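Local coordinates for protein spondin-1 (Homo sapiens, PDB 2ZOU) that probably acts in cell adhesion as a secreted glycoprotein of the extracellular matrix, with a beta-sandwich reeler domain, at residues Y21-L26 with I126-I131; G55-A60 with I132-E137. All blocks are in the same frame, centred on the assembly; numbering follows the deposited sequence.

Interaction 1 (Y21-L26 with I126-I131). With EDO (1,2-ethanediol), chain E.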
loop_
_atom_site.group_PDB
_atom_site.type_symbol
_atom_site.label_atom_id
_atom_site.label_comp_id
_atom_site.label_asym_id
_atom_site.label_seq_id
_atom_site.Cartn_x
_atom_site.Cartn_y
_atom_site.Cartn_z
ATOM N N TYR A 21 15.403 0.606 5.162
ATOM C CA TYR A 21 15.190 0.019 3.868
ATOM C C TYR A 21 15.357 -1.483 3.865
ATOM O O TYR A 21 16.294 -2.025 4.438
ATOM C CB TYR A 21 16.038 0.717 2.799
ATOM C CG TYR A 21 15.394 1.997 2.290
ATOM C CD1 TYR A 21 15.512 2.385 0.957
ATOM C CD2 TYR A 21 14.644 2.806 3.143
ATOM C CE1 TYR A 21 14.901 3.557 0.496
ATOM C CE2 TYR A 21 14.034 3.969 2.697
ATOM C CZ TYR A 21 14.169 4.340 1.376
ATOM O OH TYR A 21 13.558 5.497 0.951
ATOM N N THR A 22 14.415 -2.154 3.214
ATOM C CA THR A 22 14.554 -3.566 2.919
ATOM C C THR A 22 14.663 -3.664 1.405
ATOM O O THR A 22 14.716 -2.650 0.711
ATOM C CB THR A 22 13.364 -4.404 3.436
ATOM O OG1 THR A 22 12.191 -4.123 2.653
ATOM C CG2 THR A 22 13.088 -4.113 4.915
ATOM N N GLU A 23 14.698 -4.883 0.882
ATOM C CA GLU A 23 14.756 -5.045 -0.564
ATOM C C GLU A 23 13.377 -4.927 -1.224
ATOM O O GLU A 23 13.255 -5.071 -2.448
ATOM C CB GLU A 23 15.407 -6.377 -0.932
ATOM C CG GLU A 23 14.518 -7.547 -0.693
ATOM C CD GLU A 23 14.703 -8.190 0.664
ATOM O OE1 GLU A 23 14.847 -7.470 1.687
ATOM O OE2 GLU A 23 14.692 -9.442 0.714
ATOM N N PHE A 24 12.347 -4.666 -0.422
ATOM C CA PHE A 24 10.995 -4.526 -0.951
ATOM C C PHE A 24 10.652 -3.050 -0.978
ATOM O O PHE A 24 10.882 -2.335 0.002
ATOM C CB PHE A 24 9.993 -5.274 -0.074
ATOM C CG PHE A 24 10.266 -6.731 0.023
ATOM C CD1 PHE A 24 9.818 -7.602 -0.971
ATOM C CD2 PHE A 24 11.005 -7.242 1.079
ATOM C CE1 PHE A 24 10.089 -8.971 -0.889
ATOM C CE2 PHE A 24 11.286 -8.619 1.158
ATOM C CZ PHE A 24 10.817 -9.475 0.179
ATOM N N SER A 25 10.119 -2.595 -2.107
ATOM C CA SER A 25 9.860 -1.158 -2.306
ATOM C C SER A 25 8.424 -0.894 -2.682
ATOM O O SER A 25 7.900 -1.550 -3.576
ATOM C CB SER A 25 10.730 -0.613 -3.436
ATOM O OG SER A 25 12.087 -0.649 -3.068
ATOM N N LEU A 26 7.813 0.087 -2.018
ATOM C CA LEU A 26 6.496 0.579 -2.410
ATOM C C LEU A 26 6.706 1.909 -3.113
ATOM O O LEU A 26 7.317 2.826 -2.550
ATOM C CB LEU A 26 5.633 0.782 -1.167
ATOM C CG LEU A 26 4.167 1.161 -1.439
ATOM C CD1 LEU A 26 3.423 0.026 -2.129
ATOM C CD2 LEU A 26 3.482 1.490 -0.144
ATOM N N ILE A 126 4.799 -7.351 3.942
ATOM C CA ILE A 126 4.939 -8.544 3.095
ATOM C C ILE A 126 5.342 -9.793 3.885
ATOM O O ILE A 126 5.827 -9.693 5.020
ATOM C CB ILE A 126 5.925 -8.362 1.876
ATOM C CG1 ILE A 126 7.390 -8.297 2.336
ATOM C CG2 ILE A 126 5.505 -7.185 0.948
ATOM C CD1 ILE A 126 8.105 -9.635 2.412
ATOM N N VAL A 127 5.152 -10.954 3.265
ATOM C CA VAL A 127 5.773 -12.206 3.736
ATOM C C VAL A 127 6.577 -12.911 2.640
ATOM O O VAL A 127 6.097 -13.045 1.521
ATOM C CB VAL A 127 4.755 -13.191 4.401
ATOM C CG1 VAL A 127 3.606 -13.527 3.467
ATOM C CG2 VAL A 127 5.468 -14.454 4.885
ATOM N N GLN A 128 7.801 -13.346 2.977
ATOM C CA GLN A 128 8.649 -14.180 2.104
ATOM C C GLN A 128 8.944 -15.480 2.854
ATOM O O GLN A 128 8.265 -16.480 2.629
ATOM C CB GLN A 128 9.951 -13.447 1.703
ATOM C CG GLN A 128 10.857 -14.230 0.715
ATOM C CD GLN A 128 12.114 -13.475 0.254
ATOM O OE1 GLN A 128 12.863 -13.976 -0.586
ATOM N NE2 GLN A 128 12.366 -12.309 0.825
ATOM N N LYS A 129 9.941 -15.453 3.745
ATOM C CA LYS A 129 10.186 -16.514 4.732
ATOM C C LYS A 129 10.206 -15.921 6.146
ATOM O O LYS A 129 10.485 -16.618 7.136
ATOM C CB LYS A 129 11.485 -17.265 4.414
ATOM C CG LYS A 129 11.431 -18.042 3.099
ATOM C CD LYS A 129 12.473 -19.126 3.041
ATOM C CE LYS A 129 12.510 -19.773 1.669
ATOM N NZ LYS A 129 13.389 -20.966 1.674
ATOM N N ARG A 130 9.893 -14.627 6.217
ATOM C CA ARG A 130 9.697 -13.894 7.462
ATOM C C ARG A 130 8.704 -12.790 7.118
ATOM O O ARG A 130 8.480 -12.524 5.935
ATOM C CB ARG A 130 11.008 -13.301 8.006
ATOM C CG ARG A 130 11.566 -12.152 7.188
ATOM C CD ARG A 130 12.831 -11.616 7.796
ATOM N NE ARG A 130 13.438 -10.626 6.916
ATOM C CZ ARG A 130 14.627 -10.076 7.114
ATOM N NH1 ARG A 130 15.352 -10.407 8.171
ATOM N NH2 ARG A 130 15.088 -9.187 6.245
ATOM N N ILE A 131 8.123 -12.161 8.138
ATOM C CA ILE A 131 7.216 -11.029 7.937
ATOM C C ILE A 131 7.959 -9.700 8.039
ATOM O O ILE A 131 8.747 -9.468 8.968
ATOM C CB ILE A 131 6.051 -11.005 8.968
ATOM C CG1 ILE A 131 5.311 -12.350 9.052
ATOM C CG2 ILE A 131 5.115 -9.798 8.716
ATOM C CD1 ILE A 131 4.448 -12.690 7.868
HETATM C C1 EDO E . 12.345 -3.411 -5.268
HETATM O O1 EDO E . 13.127 -2.944 -4.166
HETATM C C2 EDO E . 12.831 -2.853 -6.599
HETATM O O2 EDO E . 13.541 -3.861 -7.329
#

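Interaction 2 (G55-A60 with I132-E137). With EDO (1,2-ethanediol), chain F; EDO (1,2-ethanediol), chain D.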
loop_
_atom_site.group_PDB
_atom_site.type_symbol
_atom_site.label_atom_id
_atom_site.label_comp_id
_atom_site.label_asym_id
_atom_site.label_seq_id
_atom_site.Cartn_x
_atom_site.Cartn_y
_atom_site.Cartn_z
ATOM N N GLY A 55 2.943 -13.153 -0.064
ATOM C CA GLY A 55 1.768 -12.432 0.397
ATOM C C GLY A 55 2.107 -10.997 0.746
ATOM O O GLY A 55 3.265 -10.649 1.010
ATOM N N PHE A 56 1.097 -10.141 0.739
ATOM C CA PHE A 56 1.285 -8.725 1.056
ATOM C C PHE A 56 -0.022 -8.120 1.534
ATOM O O PHE A 56 -1.109 -8.668 1.277
ATOM C CB PHE A 56 1.822 -7.938 -0.152
ATOM C CG PHE A 56 0.769 -7.636 -1.181
ATOM C CD1 PHE A 56 0.051 -6.444 -1.144
ATOM C CD2 PHE A 56 0.443 -8.580 -2.151
ATOM C CE1 PHE A 56 -0.950 -6.197 -2.079
ATOM C CE2 PHE A 56 -0.544 -8.347 -3.090
ATOM C CZ PHE A 56 -1.251 -7.158 -3.061
ATOM N N THR A 57 0.099 -6.990 2.221
ATOM C CA THR A 57 -1.045 -6.162 2.567
ATOM C C THR A 57 -0.677 -4.724 2.275
ATOM O O THR A 57 0.405 -4.277 2.634
ATOM C CB THR A 57 -1.405 -6.275 4.050
ATOM O OG1 THR A 57 -1.593 -7.653 4.394
ATOM C CG2 THR A 57 -2.699 -5.515 4.331
ATOM N N LEU A 58 -1.595 -4.004 1.652
ATOM C CA LEU A 58 -1.368 -2.637 1.246
ATOM C C LEU A 58 -2.539 -1.754 1.676
ATOM O O LEU A 58 -3.695 -2.081 1.380
ATOM C CB LEU A 58 -1.179 -2.587 -0.277
ATOM C CG LEU A 58 -1.216 -1.219 -0.945
ATOM C CD1 LEU A 58 -0.075 -0.361 -0.462
ATOM C CD2 LEU A 58 -1.195 -1.342 -2.454
ATOM N N ILE A 59 -2.232 -0.645 2.366
ATOM C CA ILE A 59 -3.262 0.312 2.832
ATOM C C ILE A 59 -2.850 1.751 2.553
ATOM O O ILE A 59 -1.692 2.026 2.240
ATOM C CB ILE A 59 -3.596 0.113 4.341
ATOM C CG1 ILE A 59 -2.339 0.309 5.195
ATOM C CG2 ILE A 59 -4.241 -1.256 4.550
ATOM C CD1 ILE A 59 -2.591 0.183 6.696
ATOM N N ALA A 60 -3.822 2.662 2.625
ATOM C CA ALA A 60 -3.567 4.095 2.514
ATOM C C ALA A 60 -4.267 4.774 3.682
ATOM O O ALA A 60 -5.491 4.694 3.782
ATOM C CB ALA A 60 -4.118 4.619 1.205
ATOM N N ILE A 132 7.680 -8.820 7.087
ATOM C CA ILE A 132 8.097 -7.438 7.197
ATOM C C ILE A 132 6.840 -6.669 7.540
ATOM O O ILE A 132 5.908 -6.604 6.735
ATOM C CB ILE A 132 8.749 -6.917 5.892
ATOM C CG1 ILE A 132 9.945 -7.780 5.472
ATOM C CG2 ILE A 132 9.139 -5.442 6.024
ATOM C CD1 ILE A 132 11.084 -7.834 6.481
ATOM N N TYR A 133 6.813 -6.156 8.766
ATOM C CA TYR A 133 5.656 -5.479 9.335
ATOM C C TYR A 133 5.512 -4.065 8.790
ATOM O O TYR A 133 6.455 -3.522 8.226
ATOM C CB TYR A 133 5.791 -5.450 10.862
ATOM C CG TYR A 133 5.711 -6.824 11.483
ATOM C CD1 TYR A 133 4.482 -7.354 11.855
ATOM C CD2 TYR A 133 6.853 -7.596 11.681
ATOM C CE1 TYR A 133 4.393 -8.619 12.438
ATOM C CE2 TYR A 133 6.774 -8.862 12.247
ATOM C CZ TYR A 133 5.537 -9.364 12.618
ATOM O OH TYR A 133 5.423 -10.613 13.183
ATOM N N PHE A 134 4.326 -3.478 8.955
ATOM C CA PHE A 134 4.118 -2.064 8.615
ATOM C C PHE A 134 5.089 -1.184 9.396
ATOM O O PHE A 134 5.352 -1.433 10.576
ATOM C CB PHE A 134 2.704 -1.594 8.980
ATOM C CG PHE A 134 1.609 -2.156 8.115
ATOM C CD1 PHE A 134 1.510 -1.795 6.770
ATOM C CD2 PHE A 134 0.639 -2.992 8.656
ATOM C CE1 PHE A 134 0.488 -2.293 5.968
ATOM C CE2 PHE A 134 -0.393 -3.490 7.868
ATOM C CZ PHE A 134 -0.467 -3.136 6.510
ATOM N N GLN A 135 5.606 -0.146 8.750
ATOM C CA GLN A 135 6.487 0.804 9.420
ATOM C C GLN A 135 6.079 2.233 9.144
ATOM O O GLN A 135 5.471 2.516 8.114
ATOM C CB GLN A 135 7.926 0.592 8.974
ATOM C CG GLN A 135 8.526 -0.724 9.443
ATOM C CD GLN A 135 8.748 -0.799 10.938
ATOM O OE1 GLN A 135 8.962 0.215 11.611
ATOM N NE2 GLN A 135 8.705 -2.019 11.472
ATOM N N ASP A 136 6.424 3.139 10.063
ATOM C CA ASP A 136 6.090 4.552 9.900
ATOM C C ASP A 136 6.904 5.213 8.803
ATOM O O ASP A 136 6.422 6.140 8.149
ATOM C CB ASP A 136 6.248 5.324 11.221
ATOM C CG ASP A 136 5.196 4.940 12.259
ATOM O OD1 ASP A 136 4.202 4.268 11.909
ATOM O OD2 ASP A 136 5.354 5.322 13.435
ATOM N N GLU A 137 8.123 4.711 8.601
ATOM C CA GLU A 137 9.027 5.159 7.545
ATOM C C GLU A 137 9.814 3.962 7.065
ATOM O O GLU A 137 10.054 3.024 7.821
ATOM C CB GLU A 137 10.001 6.207 8.077
ATOM C CG GLU A 137 9.386 7.572 8.235
ATOM C CD GLU A 137 10.339 8.557 8.874
ATOM O OE1 GLU A 137 11.557 8.272 8.949
ATOM O OE2 GLU A 137 9.862 9.624 9.306
HETATM C C1 EDO F . 7.887 -1.710 6.110
HETATM O O1 EDO F . 6.763 -2.585 5.996
HETATM C C2 EDO F . 9.061 -2.400 6.783
HETATM O O2 EDO F . 10.288 -1.902 6.248
HETATM C C1 EDO D . 2.023 -10.143 6.069
HETATM O O1 EDO D . 1.677 -9.014 6.877
HETATM C C2 EDO D . 1.718 -9.834 4.609
HETATM O O2 EDO D . 0.332 -9.491 4.459
#

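Interaction 1 (Y21-L26 with I126-I131)
Phe24 and Ile126 meet in an apolar, CH-pi contact between the two sheets of the reeler beta-sandwich, near the place where strand 24-28 begins and strand 120-127 ends. The methyl CD1 of Ile126 rests over one face of the Phe24 ring, 3.7 Å from its centroid and only 20° off the ring normal. It lies toward the rim, 3.5 Å from Phe24 CZ. Ile126 CG1 is set between its backbone N and carbonyl carbon (chi1 72°), and from there it reaches the root of the ring, 4.0 Å from Phe24 CG. The opposite face carries CG of Glu23, so the ring lies between aliphatic carbons. At the rim Gln128 arrives in the ring plane: its extended side chain brings NE2 to 3.3 Å from Phe24 CZ, with the amide standing perpendicular to the ring. This is an edge contact, with the amide nitrogen well away from either pi face. Glu23 OE2 stops 3.7 Å from Gln128 NE2 and bonds instead to the hydroxyl of Ser51. Also at the ring's edge and in its plane, Thr22 OG1 accepts from the backbone N of Phe24 at 3.1 Å in an ST turn, which fixes the backbone just where the strand starts. O1 of a 1,2-ethanediol, probably from the crystallisation liquor, donates to Glu23 O at 2.7 Å. Around this pair, Phe24 also packs on Ala47 of strand 40-47 and Leu140 of strand 131-144, while Ile126 touches Leu45 of strand 40-47, Phe56 of strand 55-62 and Ile132 of strand 131-144.

Interaction 2 (G55-A60 with I132-E137)
Thr57, whose methyl meets the ring of Phe134, shares a hydrogen bond of 2.7 Å between its hydroxyl OG1 and O2 of a bound 1,2-ethanediol. The diol probably comes from the crystallisation liquor. The contact belongs to the five-stranded antiparallel sheet of the reeler beta-sandwich and joins strand 55-62 to an irregular part of the broken strand 131-144, which is not its neighbour there: strand 120-127 runs between them, and its Ser125 and Lys123 hydrogen-bond through the backbone to Thr57 and Ile59. The Phe134 ring therefore reaches across that middle strand, touching Lys123 on the way. With CG beside its backbone N (chi1 -71°), the far end of the ring, CE1 and CZ, is what reaches 55-60. Ile59 comes over one ring face, CD1 4.3 Å from the centroid and 26° off the normal, a CH-pi contact. CG1 of Ile59 adds an apolar touch on Phe134 CE1 at 3.9 Å. An alanine here would remove both CG1 and CD1, and the ring of Phe134 would probably lose the cover of that face and be freer to turn. Ile59 and Thr57 also lean on Ala94, whereas Phe56 and Leu58, between and beside them along the strand, pack on Ile106 and Val108 of the other sheet. The methyl CG2 of Thr57, anti to its own N, approaches Phe134 CZ at 3.9 Å, and the carbonyl oxygen of Thr57 lies obliquely to the ring, equally 3.9 Å from Phe134 CE1.

How the interactions relate
Both contacts set one phenylalanine ring against an isoleucine methyl, but on different sides of the same five-stranded sheet. Interaction 1 lies between the sheets, where both partners of its main pair are buried, and links the four-stranded sheet to strand 120-127 near the end of the sandwich. Interaction 2 bridges second-nearest strands within one sheet, closer to the centre of the chain, around a ring that stays partly exposed. An amide nitrogen and a hydroxyl oxygen lie at the ring edge in interaction 1, whereas in interaction 2 threonine offers its methyl and carbonyl oxygen. Ile126 O with Ile132 N and Val127 N with Gly55 O, probable hydrogen bonds, join the two directly; through side chains, Leu26 packs on Leu58.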